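Local coordinates for protein pyruvate kinase 1 (Trypanosoma brucei brucei, PDB 4KCT) that catalyses transfer of the phosphoryl group from phosphoenolpyruvate to ADP, giving pyruvate and ATP, and also has an intrinsic oxaloacetate decarboxylase activity, at residues N287-E301 with E313-A325. Numbering follows the deposited sequence.
Sequences NVVGKPVICATQMLE and EVSDVANAVLNGA. With PYR (pyruvic acid), chain E.
M299 lies over helix 311-323. Its chain turns about the CG-SD bond (chi3 75°), which brings CE toward the helix. CE then sits 3.7 Å from CB of A320 and 3.4 Å from OD2 of D316. The M299 side chain crosses that of D316 at about a right angle. C295 reaches the same methyl of A320, CB to CB at 3.9 Å. About one turn toward the helix N-terminus, CG2 of V317 packs against CB of M299 and CG of L300. CD2 of L300 rests 3.8 Å from CB of E313. A water donates to both O of Q298 and OE2 of E313, while E313 OE1 is hydrogen-bonded to S302 OG.

At the other end, ND2 of N287 donates to O of G324 (3.0 Å, 157°). The donor stands above the carbonyl plane. A second water bridges OD1 of N287 to O of N323. G324, with positive phi, closes the helix in a Schellman motif.

D316 OD2 forms a salt bridge with R263, which also binds the backbone O of A296 and T297. T297 belongs to the pyruvate pocket. The contact joins strand 293-296 to the following helix in a beta-alpha-beta unit of the TIM barrel, with that pocket at the strand's C-terminal end.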
# COMPACT_ATOMS: atom_id res chain seq x y z
N ASN A 287 -8.67 -18.59 7.44
CA ASN A 287 -8.48 -17.30 8.10
C ASN A 287 -9.48 -16.25 7.59
O ASN A 287 -10.02 -15.45 8.38
CB ASN A 287 -7.06 -16.76 7.88
CG ASN A 287 -5.96 -17.60 8.56
OD1 ASN A 287 -4.79 -17.41 8.27
ND2 ASN A 287 -6.34 -18.55 9.42
N VAL A 288 -9.64 -16.17 6.27
CA VAL A 288 -10.48 -15.13 5.69
C VAL A 288 -11.95 -15.25 6.12
O VAL A 288 -12.63 -14.23 6.32
CB VAL A 288 -10.36 -15.07 4.12
CG1 VAL A 288 -11.53 -14.29 3.52
CG2 VAL A 288 -9.04 -14.40 3.72
N VAL A 289 -12.46 -16.48 6.27
CA VAL A 289 -13.82 -16.65 6.75
C VAL A 289 -13.90 -16.77 8.26
O VAL A 289 -14.97 -16.78 8.80
CB VAL A 289 -14.58 -17.85 6.07
CG1 VAL A 289 -14.55 -17.72 4.54
CG2 VAL A 289 -14.00 -19.16 6.48
N GLY A 290 -12.77 -16.94 8.94
CA GLY A 290 -12.81 -17.06 10.41
C GLY A 290 -13.26 -18.41 10.97
O GLY A 290 -13.98 -18.46 12.00
N LYS A 291 -12.85 -19.50 10.33
CA LYS A 291 -13.07 -20.84 10.88
C LYS A 291 -11.74 -21.51 11.21
O LYS A 291 -10.73 -21.32 10.51
CB LYS A 291 -13.87 -21.71 9.89
CG LYS A 291 -15.30 -21.19 9.66
CD LYS A 291 -16.12 -22.10 8.76
CE LYS A 291 -17.62 -21.82 8.96
NZ LYS A 291 -18.42 -22.41 7.87
N PRO A 292 -11.73 -22.30 12.29
CA PRO A 292 -10.45 -22.83 12.79
C PRO A 292 -9.82 -23.83 11.82
O PRO A 292 -10.53 -24.54 11.08
CB PRO A 292 -10.85 -23.54 14.11
CG PRO A 292 -12.34 -23.63 14.10
CD PRO A 292 -12.80 -22.43 13.29
N VAL A 293 -8.51 -23.82 11.74
CA VAL A 293 -7.80 -24.71 10.82
C VAL A 293 -6.59 -25.32 11.53
O VAL A 293 -5.94 -24.66 12.35
CB VAL A 293 -7.41 -24.01 9.48
CG1 VAL A 293 -6.44 -22.83 9.69
CG2 VAL A 293 -6.80 -25.03 8.48
N ILE A 294 -6.45 -26.64 11.37
CA ILE A 294 -5.44 -27.43 12.04
C ILE A 294 -4.46 -27.92 10.96
O ILE A 294 -4.89 -28.47 9.92
CB ILE A 294 -6.11 -28.69 12.65
CG1 ILE A 294 -7.25 -28.29 13.62
CG2 ILE A 294 -5.08 -29.61 13.29
CD1 ILE A 294 -8.08 -29.47 14.10
N CYS A 295 -3.17 -27.74 11.18
CA CYS A 295 -2.15 -28.38 10.34
C CYS A 295 -1.69 -29.71 10.98
O CYS A 295 -1.40 -29.74 12.17
CB CYS A 295 -0.94 -27.43 10.15
SG CYS A 295 0.30 -28.06 8.96
N ALA A 296 -1.71 -30.80 10.20
CA ALA A 296 -1.49 -32.15 10.73
C ALA A 296 -0.35 -32.91 10.00
O ALA A 296 -0.17 -32.78 8.78
CB ALA A 296 -2.78 -32.97 10.68
N THR A 297 0.28 -33.82 10.75
CA THR A 297 0.96 -35.01 10.21
C THR A 297 2.45 -34.79 9.95
O THR A 297 2.86 -33.88 9.22
CB THR A 297 0.25 -35.58 8.96
OG1 THR A 297 -1.07 -36.00 9.33
CG2 THR A 297 1.05 -36.80 8.43
N GLN A 298 3.25 -35.55 10.70
CA GLN A 298 4.71 -35.52 10.60
C GLN A 298 5.37 -34.20 10.93
O GLN A 298 6.56 -34.01 10.63
CB GLN A 298 5.19 -36.04 9.24
CG GLN A 298 4.86 -37.53 9.01
CD GLN A 298 5.45 -38.04 7.69
OE1 GLN A 298 5.54 -37.30 6.72
NE2 GLN A 298 6.04 -39.24 7.74
N MET A 299 4.71 -33.40 11.77
CA MET A 299 5.28 -32.11 12.10
C MET A 299 6.57 -32.24 12.90
O MET A 299 7.49 -31.49 12.69
CB MET A 299 4.26 -31.23 12.83
CG MET A 299 2.96 -31.08 12.03
SD MET A 299 2.15 -29.52 12.38
CE MET A 299 3.16 -28.35 11.48
N LEU A 300 6.61 -33.19 13.85
CA LEU A 300 7.79 -33.40 14.67
C LEU A 300 8.12 -34.90 14.71
O LEU A 300 8.56 -35.42 15.73
CB LEU A 300 7.56 -32.87 16.11
CG LEU A 300 7.51 -31.33 16.26
CD1 LEU A 300 7.08 -30.96 17.68
CD2 LEU A 300 8.88 -30.71 15.94
N GLU A 301 8.01 -35.53 13.55
CA GLU A 301 8.00 -36.98 13.42
C GLU A 301 9.21 -37.66 14.11
O GLU A 301 9.08 -38.68 14.78
CB GLU A 301 7.96 -37.36 11.94
CG GLU A 301 7.79 -38.84 11.66
CD GLU A 301 6.48 -39.38 12.19
OE1 GLU A 301 6.36 -40.62 12.32
OE2 GLU A 301 5.55 -38.58 12.44
N GLU A 313 11.86 -30.03 10.98
CA GLU A 313 10.68 -30.15 11.81
C GLU A 313 10.38 -28.86 12.57
O GLU A 313 9.22 -28.41 12.66
CB GLU A 313 10.81 -31.37 12.75
CG GLU A 313 10.52 -32.66 12.00
CD GLU A 313 11.11 -33.91 12.64
OE1 GLU A 313 11.77 -33.81 13.72
OE2 GLU A 313 10.96 -35.00 12.02
N VAL A 314 11.41 -28.26 13.14
CA VAL A 314 11.20 -27.00 13.80
C VAL A 314 10.62 -25.98 12.84
O VAL A 314 9.66 -25.27 13.17
CB VAL A 314 12.49 -26.46 14.42
CG1 VAL A 314 12.29 -25.02 14.87
CG2 VAL A 314 12.89 -27.34 15.59
N SER A 315 11.18 -25.92 11.64
CA SER A 315 10.72 -24.92 10.70
C SER A 315 9.27 -25.20 10.20
O SER A 315 8.49 -24.27 10.03
CB SER A 315 11.71 -24.75 9.57
OG SER A 315 11.18 -25.16 8.35
N ASP A 316 8.93 -26.47 10.05
CA ASP A 316 7.56 -26.85 9.68
C ASP A 316 6.54 -26.32 10.70
O ASP A 316 5.49 -25.76 10.32
CB ASP A 316 7.48 -28.39 9.62
CG ASP A 316 6.15 -28.89 9.02
OD1 ASP A 316 5.65 -28.31 8.03
OD2 ASP A 316 5.60 -29.85 9.58
N VAL A 317 6.79 -26.56 11.98
CA VAL A 317 5.87 -26.03 13.00
C VAL A 317 5.79 -24.49 12.96
O VAL A 317 4.68 -23.91 12.95
CB VAL A 317 6.24 -26.54 14.42
CG1 VAL A 317 5.35 -25.90 15.48
CG2 VAL A 317 6.11 -28.08 14.47
N ALA A 318 6.94 -23.83 12.90
CA ALA A 318 6.97 -22.36 12.92
C ALA A 318 6.23 -21.84 11.70
O ALA A 318 5.44 -20.91 11.78
CB ALA A 318 8.42 -21.84 12.93
N ASN A 319 6.46 -22.46 10.56
CA ASN A 319 5.80 -21.99 9.33
C ASN A 319 4.30 -22.24 9.25
O ASN A 319 3.57 -21.41 8.68
CB ASN A 319 6.53 -22.51 8.08
CG ASN A 319 7.77 -21.69 7.78
OD1 ASN A 319 7.69 -20.46 7.70
ND2 ASN A 319 8.94 -22.33 7.82
N ALA A 320 3.83 -23.32 9.87
CA ALA A 320 2.37 -23.55 9.99
C ALA A 320 1.73 -22.43 10.82
O ALA A 320 0.70 -21.87 10.44
CB ALA A 320 2.07 -24.94 10.62
N VAL A 321 2.42 -22.01 11.88
CA VAL A 321 1.92 -20.89 12.68
C VAL A 321 1.96 -19.56 11.90
O VAL A 321 0.95 -18.83 11.82
CB VAL A 321 2.74 -20.75 13.96
CG1 VAL A 321 2.43 -19.42 14.64
CG2 VAL A 321 2.46 -21.94 14.89
N LEU A 322 3.08 -19.30 11.23
CA LEU A 322 3.21 -18.09 10.39
C LEU A 322 2.22 -18.10 9.22
O LEU A 322 1.74 -17.04 8.80
CB LEU A 322 4.64 -17.96 9.83
CG LEU A 322 5.74 -17.70 10.89
CD1 LEU A 322 7.15 -17.76 10.29
CD2 LEU A 322 5.52 -16.37 11.59
N ASN A 323 1.96 -19.28 8.67
CA ASN A 323 0.93 -19.41 7.61
C ASN A 323 -0.45 -18.91 8.11
O ASN A 323 -1.33 -18.65 7.29
CB ASN A 323 0.74 -20.87 7.17
CG ASN A 323 1.86 -21.39 6.27
OD1 ASN A 323 1.95 -22.60 6.06
ND2 ASN A 323 2.68 -20.49 5.70
N GLY A 324 -0.72 -19.11 9.40
CA GLY A 324 -2.01 -18.68 9.97
C GLY A 324 -2.83 -19.78 10.63
O GLY A 324 -4.00 -19.57 10.95
N ALA A 325 -2.24 -20.95 10.80
CA ALA A 325 -2.98 -22.08 11.36
C ALA A 325 -3.35 -21.77 12.82
O ALA A 325 -2.53 -21.24 13.56
CB ALA A 325 -2.12 -23.35 11.31
C PYR E . -3.54 -37.56 7.44
O PYR E . -2.57 -36.76 7.56
OXT PYR E . -3.74 -38.14 6.34
CA PYR E . -4.52 -37.71 8.56
O3 PYR E . -5.46 -38.52 8.46
CB PYR E . -4.43 -36.80 9.75
O HOH W 1 -3.09 -16.80 6.27
O HOH W 2 9.18 -34.95 9.84